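Local coordinates for outer envelope protein 64, mitochondrial (Arabidopsis thaliana, PDB 6HPG) that probably serves as a chaperone receptor in Hsp90-dependent targeting of proteins to mitochondria, this piece being its tetratricopeptide-repeat domain, at residues F56-M67 with R79-R89. Numbering follows the deposited sequence.
Sequences FQQAEQDCTKAM and RRGTARESLVR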
ATOM      1  N   PHE A  56      -4.989   5.499   8.545  1.00 23.76           N
ATOM      2  CA  PHE A  56      -3.540   5.631   8.239  1.00 20.20           C
ATOM      3  C   PHE A  56      -2.626   4.736   9.054  1.00 27.21           C
ATOM      4  O   PHE A  56      -1.628   4.222   8.500  1.00 28.20           O
ATOM      5  CB  PHE A  56      -3.121   7.090   8.386  1.00 20.55           C
ATOM      6  CG  PHE A  56      -3.874   7.997   7.461  1.00 18.68           C
ATOM      7  CD1 PHE A  56      -3.746   7.848   6.085  1.00 17.50           C
ATOM      8  CD2 PHE A  56      -4.783   8.925   7.948  1.00 21.41           C
ATOM      9  CE1 PHE A  56      -4.462   8.657   5.192  1.00 17.57           C
ATOM     10  CE2 PHE A  56      -5.519   9.724   7.053  1.00 19.77           C
ATOM     11  CZ  PHE A  56      -5.348   9.590   5.684  1.00 17.17           C
ATOM     12  N   GLN A  57      -2.951   4.490  10.335  1.00 23.70           N
ATOM     13  CA  GLN A  57      -2.067   3.604  11.152  1.00 22.80           C
ATOM     14  C   GLN A  57      -2.111   2.172  10.672  1.00 22.32           C
ATOM     15  O   GLN A  57      -1.093   1.454  10.653  1.00 25.61           O
ATOM     16  CB  GLN A  57      -2.438   3.641  12.639  1.00 29.87           C
ATOM     17  CG  GLN A  57      -1.610   4.634  13.449  1.00 37.71           C
ATOM     18  CD  GLN A  57      -2.097   4.801  14.877  1.00 44.80           C
ATOM     19  OE1 GLN A  57      -2.904   4.007  15.377  1.00 46.49           O
ATOM     20  NE2 GLN A  57      -1.609   5.849  15.546  1.00 57.19           N
ATOM     21  N   GLN A  58      -3.322   1.747  10.324  1.00 20.68           N
ATOM     22  CA  GLN A  58      -3.537   0.401   9.815  1.00 24.08           C
ATOM     23  C   GLN A  58      -2.900   0.269   8.443  1.00 19.53           C
ATOM     24  O   GLN A  58      -2.403  -0.794   8.104  1.00 17.43           O
ATOM     25  CB  GLN A  58      -5.045   0.051   9.768  1.00 22.29           C
ATOM     26  CG  GLN A  58      -5.684   0.053  11.154  1.00 25.63           C
ATOM     27  CD  GLN A  58      -7.171  -0.230  11.074  1.00 26.31           C
ATOM     28  OE1 GLN A  58      -8.006   0.689  11.044  1.00 30.84           O
ATOM     29  NE2 GLN A  58      -7.501  -1.492  10.965  1.00 25.34           N
ATOM     30  N   ALA A  59      -2.947   1.339   7.647  1.00 18.72           N
ATOM     31  CA  ALA A  59      -2.277   1.304   6.332  1.00 24.01           C
ATOM     32  C   ALA A  59      -0.759   1.114   6.501  1.00 22.71           C
ATOM     33  O   ALA A  59      -0.155   0.293   5.812  1.00 20.94           O
ATOM     34  CB  ALA A  59      -2.577   2.575   5.535  1.00 22.93           C
ATOM     35  N   GLU A  60      -0.181   1.880   7.442  1.00 27.34           N
ATOM     36  CA  GLU A  60       1.243   1.804   7.775  1.00 27.14           C
ATOM     37  C   GLU A  60       1.649   0.419   8.209  1.00 27.10           C
ATOM     38  O   GLU A  60       2.622  -0.119   7.682  1.00 27.40           O
ATOM     39  CB  GLU A  60       1.630   2.814   8.865  1.00 31.71           C
ATOM     40  CG  GLU A  60       1.758   4.226   8.317  1.00 37.12           C
ATOM     41  CD  GLU A  60       1.832   5.325   9.382  1.00 45.38           C
ATOM     42  OE1 GLU A  60       1.715   5.043  10.611  1.00 40.27           O
ATOM     43  OE2 GLU A  60       1.986   6.499   8.965  1.00 39.80           O
ATOM     44  N   GLN A  61       0.902  -0.163   9.150  1.00 25.06           N
ATOM     45  CA  GLN A  61       1.257  -1.487   9.667  1.00 26.26           C
ATOM     46  C   GLN A  61       1.242  -2.462   8.514  1.00 20.40           C
ATOM     47  O   GLN A  61       2.138  -3.266   8.361  1.00 22.63           O
ATOM     48  CB  GLN A  61       0.290  -1.961  10.735  1.00 26.39           C
ATOM     49  CG  GLN A  61       0.446  -1.236  12.034  1.00 36.22           C
ATOM     50  CD  GLN A  61      -0.855  -1.154  12.780  1.00 44.81           C
ATOM     51  OE1 GLN A  61      -1.569  -2.145  12.911  1.00 51.42           O
ATOM     52  NE2 GLN A  61      -1.181   0.031  13.261  1.00 49.89           N
ATOM     53  N   ASP A  62       0.221  -2.360   7.679  1.00 20.74           N
ATOM     54  CA  ASP A  62       0.150  -3.228   6.492  1.00 21.30           C
ATOM     55  C   ASP A  62       1.277  -3.025   5.474  1.00 17.32           C
ATOM     56  O   ASP A  62       1.709  -3.992   4.872  1.00 17.54           O
ATOM     57  CB  ASP A  62      -1.194  -3.057   5.773  1.00 22.60           C
ATOM     58  CG  ASP A  62      -2.299  -3.915   6.343  1.00 25.19           C
ATOM     59  OD1 ASP A  62      -2.079  -4.658   7.364  1.00 21.88           O
ATOM     60  OD2 ASP A  62      -3.411  -3.789   5.760  1.00 19.69           O
ATOM     61  N   CYS A  63       1.647  -1.778   5.171  1.00 18.34           N
ATOM     62  CA  CYS A  63       2.803  -1.562   4.309  1.00 18.13           C
ATOM     63  C   CYS A  63       4.045  -2.064   4.971  1.00 19.08           C
ATOM     64  O   CYS A  63       4.932  -2.535   4.284  1.00 20.92           O
ATOM     65  CB  CYS A  63       3.055  -0.104   4.003  1.00 15.76           C
ATOM     66  SG  CYS A  63       1.704   0.642   3.156  1.00 18.89           S
ATOM     67  N   THR A  64       4.137  -1.902   6.292  1.00 23.75           N
ATOM     68  CA  THR A  64       5.299  -2.408   7.032  1.00 23.55           C
ATOM     69  C   THR A  64       5.391  -3.945   6.988  1.00 25.87           C
ATOM     70  O   THR A  64       6.507  -4.470   6.901  1.00 26.40           O
ATOM     71  CB  THR A  64       5.362  -1.839   8.469  1.00 23.21           C
ATOM     72  OG1 THR A  64       5.527  -0.409   8.406  1.00 22.03           O
ATOM     73  CG2 THR A  64       6.583  -2.416   9.258  1.00 25.82           C
ATOM     74  N   LYS A  65       4.255  -4.664   7.018  1.00 23.11           N
ATOM     75  CA  LYS A  65       4.287  -6.136   6.884  1.00 22.95           C
ATOM     76  C   LYS A  65       4.620  -6.574   5.476  1.00 22.20           C
ATOM     77  O   LYS A  65       5.332  -7.594   5.245  1.00 19.62           O
ATOM     78  CB  LYS A  65       2.943  -6.763   7.271  1.00 30.28           C
ATOM     79  CG  LYS A  65       2.966  -8.291   7.317  1.00 35.92           C
ATOM     80  CD  LYS A  65       3.175  -8.799   8.736  1.00 45.51           C
ATOM     81  CE  LYS A  65       3.047 -10.317   8.841  1.00 44.31           C
ATOM     82  NZ  LYS A  65       2.101 -10.698   9.931  1.00 45.53           N
ATOM     83  N   ALA A  66       4.086  -5.818   4.517  1.00 19.19           N
ATOM     84  CA  ALA A  66       4.370  -6.074   3.106  1.00 21.42           C
ATOM     85  C   ALA A  66       5.887  -6.001   2.840  1.00 22.17           C
ATOM     86  O   ALA A  66       6.423  -6.781   2.067  1.00 21.01           O
ATOM     87  CB  ALA A  66       3.617  -5.095   2.215  1.00 19.94           C
ATOM     88  N   MET A  67       6.563  -5.068   3.495  1.00 23.64           N
ATOM     89  CA  MET A  67       8.017  -4.942   3.292  1.00 25.74           C
ATOM     90  C   MET A  67       8.784  -6.101   3.965  1.00 23.05           C
ATOM     91  O   MET A  67       9.808  -6.488   3.463  1.00 25.72           O
ATOM     92  CB  MET A  67       8.511  -3.613   3.810  1.00 21.81           C
ATOM     93  CG  MET A  67       7.962  -2.395   3.105  1.00 25.75           C
ATOM     94  SD  MET A  67       8.295  -0.961   4.135  1.00 27.78           S
ATOM     95  CE  MET A  67       7.272   0.286   3.326  1.00 28.80           C
ATOM     96  N   ARG A  79       2.756   3.991  -0.458  1.00 21.10           N
ATOM     97  CA  ARG A  79       1.610   4.003   0.474  1.00 23.58           C
ATOM     98  C   ARG A  79       1.951   4.311   1.947  1.00 26.50           C
ATOM     99  O   ARG A  79       1.227   5.110   2.582  1.00 23.34           O
ATOM    100  CB  ARG A  79       0.798   2.706   0.371  1.00 24.45           C
ATOM    101  CG  ARG A  79       0.030   2.609  -0.967  1.00 28.20           C
ATOM    102  CD  ARG A  79      -0.711   1.290  -1.184  1.00 26.03           C
ATOM    103  NE  ARG A  79      -1.314   1.350  -2.499  1.00 21.82           N
ATOM    104  CZ  ARG A  79      -1.390   0.364  -3.371  1.00 18.73           C
ATOM    105  NH1 ARG A  79      -0.958  -0.861  -3.088  1.00 17.86           N
ATOM    106  NH2 ARG A  79      -1.927   0.617  -4.539  1.00 20.69           N
ATOM    107  N   ARG A  80       3.025   3.718   2.493  1.00 21.78           N
ATOM    108  CA  ARG A  80       3.437   4.079   3.847  1.00 20.94           C
ATOM    109  C   ARG A  80       3.850   5.553   3.884  1.00 27.89           C
ATOM    110  O   ARG A  80       3.502   6.288   4.827  1.00 24.12           O
ATOM    111  CB  ARG A  80       4.562   3.197   4.374  1.00 21.91           C
ATOM    112  CG  ARG A  80       4.619   3.230   5.894  1.00 23.30           C
ATOM    113  CD  ARG A  80       5.558   2.235   6.521  1.00 21.69           C
ATOM    114  NE  ARG A  80       6.955   2.523   6.204  1.00 22.14           N
ATOM    115  CZ  ARG A  80       7.974   1.764   6.596  1.00 21.95           C
ATOM    116  NH1 ARG A  80       9.202   2.094   6.255  1.00 16.86           N
ATOM    117  NH2 ARG A  80       7.772   0.690   7.364  1.00 24.49           N
ATOM    118  N   GLY A  81       4.560   5.973   2.836  1.00 22.43           N
ATOM    119  CA  GLY A  81       4.887   7.377   2.611  1.00 25.90           C
ATOM    120  C   GLY A  81       3.705   8.315   2.662  1.00 26.13           C
ATOM    121  O   GLY A  81       3.764   9.361   3.324  1.00 24.33           O
ATOM    122  N   THR A  82       2.639   7.939   1.964  1.00 25.43           N
ATOM    123  CA  THR A  82       1.413   8.739   1.921  1.00 27.83           C
ATOM    124  C   THR A  82       0.762   8.832   3.294  1.00 27.60           C
ATOM    125  O   THR A  82       0.266   9.890   3.641  1.00 27.11           O
ATOM    126  CB  THR A  82       0.415   8.189   0.889  1.00 26.64           C
ATOM    127  OG1 THR A  82       1.083   8.070  -0.367  1.00 24.68           O
ATOM    128  CG2 THR A  82      -0.806   9.091   0.727  1.00 27.87           C
ATOM    129  N   ALA A  83       0.759   7.735   4.057  1.00 27.94           N
ATOM    130  CA  ALA A  83       0.067   7.694   5.351  1.00 26.49           C
ATOM    131  C   ALA A  83       0.850   8.558   6.323  1.00 29.67           C
ATOM    132  O   ALA A  83       0.276   9.278   7.145  1.00 29.52           O
ATOM    133  CB  ALA A  83      -0.066   6.259   5.893  1.00 21.78           C
ATOM    134  N   ARG A  84       2.173   8.470   6.236  1.00 28.37           N
ATOM    135  CA  ARG A  84       3.025   9.305   7.028  1.00 24.94           C
ATOM    136  C   ARG A  84       2.855  10.790   6.708  1.00 26.13           C
ATOM    137  O   ARG A  84       2.700  11.581   7.619  1.00 29.49           O
ATOM    138  CB  ARG A  84       4.466   8.881   6.868  1.00 26.80           C
ATOM    139  CG  ARG A  84       4.741   7.640   7.662  1.00 28.04           C
ATOM    140  CD  ARG A  84       6.064   7.061   7.231  1.00 28.58           C
ATOM    141  NE  ARG A  84       6.417   5.950   8.090  1.00 25.40           N
ATOM    142  CZ  ARG A  84       7.583   5.308   8.032  1.00 30.70           C
ATOM    143  NH1 ARG A  84       8.532   5.640   7.130  1.00 30.22           N
ATOM    144  NH2 ARG A  84       7.799   4.323   8.884  1.00 27.21           N
ATOM    145  N   GLU A  85       2.861  11.160   5.439  1.00 20.55           N
ATOM    146  CA  GLU A  85       2.666  12.567   5.077  1.00 24.69           C
ATOM    147  C   GLU A  85       1.296  13.089   5.564  1.00 26.44           C
ATOM    148  O   GLU A  85       1.173  14.262   5.952  1.00 28.71           O
ATOM    149  CB  GLU A  85       2.804  12.747   3.590  1.00 25.47           C
ATOM    150  CG  GLU A  85       2.597  14.164   3.147  1.00 27.79           C
ATOM    151  CD  GLU A  85       2.808  14.333   1.675  1.00 34.17           C
ATOM    152  OE1 GLU A  85       2.859  15.503   1.227  1.00 47.01           O
ATOM    153  OE2 GLU A  85       2.927  13.313   0.950  1.00 40.26           O
ATOM    154  N   SER A  86       0.294  12.205   5.542  1.00 28.28           N
ATOM    155  CA  SER A  86      -1.038  12.488   6.080  1.00 26.71           C
ATOM    156  C   SER A  86      -0.998  12.679   7.584  1.00 24.79           C
ATOM    157  O   SER A  86      -1.729  13.521   8.110  1.00 24.42           O
ATOM    158  CB  SER A  86      -2.015  11.367   5.754  1.00 25.90           C
ATOM    159  OG  SER A  86      -2.313  11.351   4.376  1.00 32.92           O
ATOM    160  N   LEU A  87      -0.172  11.888   8.273  1.00 24.90           N
ATOM    161  CA  LEU A  87       0.024  12.052   9.710  1.00 28.22           C
ATOM    162  C   LEU A  87       1.106  13.084  10.050  1.00 30.85           C
ATOM    163  O   LEU A  87       1.662  13.051  11.145  1.00 31.89           O
ATOM    164  CB  LEU A  87       0.338  10.699  10.359  1.00 31.14           C
ATOM    165  CG  LEU A  87      -0.806   9.696  10.370  1.00 35.74           C
ATOM    166  CD1 LEU A  87      -0.284   8.370  10.891  1.00 35.29           C
ATOM    167  CD2 LEU A  87      -1.987  10.192  11.202  1.00 38.94           C
ATOM    168  N   VAL A  88       1.403  13.979   9.097  1.00 38.17           N
ATOM    169  CA  VAL A  88       2.353  15.092   9.234  1.00 39.67           C
ATOM    170  C   VAL A  88       3.759  14.627   9.715  1.00 40.23           C
ATOM    171  O   VAL A  88       4.497  15.394  10.325  1.00 50.21           O
ATOM    172  CB  VAL A  88       1.680  16.265  10.047  1.00 44.66           C
ATOM    173  CG1 VAL A  88       2.609  17.456  10.318  1.00 44.76           C
ATOM    174  CG2 VAL A  88       0.442  16.773   9.303  1.00 43.76           C
ATOM    175  N   ARG A  89       4.140  13.379   9.410  1.00 32.35           N
ATOM    176  CA  ARG A  89       5.467  12.866   9.752  1.00 30.28           C
ATOM    177  C   ARG A  89       6.331  12.910   8.498  1.00 28.70           C
ATOM    178  O   ARG A  89       6.612  11.870   7.862  1.00 25.15           O
ATOM    179  CB  ARG A  89       5.365  11.487  10.400  1.00 34.68           C
ATOM    180  CG  ARG A  89       5.093  11.616  11.892  1.00 43.45           C
ATOM    181  CD  ARG A  89       4.263  10.500  12.480  1.00 48.94           C
ATOM    182  NE  ARG A  89       4.933   9.204  12.368  1.00 65.81           N
ATOM    183  CZ  ARG A  89       4.563   8.185  11.578  1.00 70.56           C
ATOM    184  NH1 ARG A  89       5.288   7.063  11.602  1.00 60.35           N
ATOM    185  NH2 ARG A  89       3.485   8.254  10.772  1.00 61.64           N
TER
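The guanidinium of R80 is sandwiched: M67 CE lies over the centre of one face, 3.7 Å from R80 CZ, and R84 NH2 is offset toward the rim of the opposite face. At its edge, T64 OG1 accepts a nearly in-plane hydrogen bond from R80 NH2 (2.7 Å, N-H...O 161°). CG of R80 is anti to the backbone N (chi1 -159°), which carries the chain over E60 CG, and a bend at chi3 turns the head toward T64; the whole side chain is a knob among E60, C63, T64 and M67. With R80 cut back to alanine, the T64 hydroxyl is likely to lose its guanidinium donor and the M67 methyl the flat face it packs on. The R89 guanidinium meets E60 edge-on: R89 NH2 reaches the syn side of E60 OE2 in a 2.9 Å salt bridge, tilted out of the carboxylate plane, with the two planes turned 61° apart. E60 OE2 also lies 3.3 Å from R84 CG, so the carboxylate is wedged between this aliphatic stem and L87 CD1. At the other end, S86 CB stands over the F56 ring in a CH-pi contact, 3.8 Å from its centroid, while A83 CB packs on F56 CD1 at 4.0 Å. V88, with positive phi, is the C-prime residue of the Schellman motif that ends helix 74-86. D96 of helix 90-103 pairs with both R80 and R84, and E92 with R89. Segments 56-67 and 79-86 run antiparallel, their axes 8.7 Å apart at closest, and join the second helix of TPR 2 to the first of TPR 3, while R79 extends away to bind the backbone of the bound peptide.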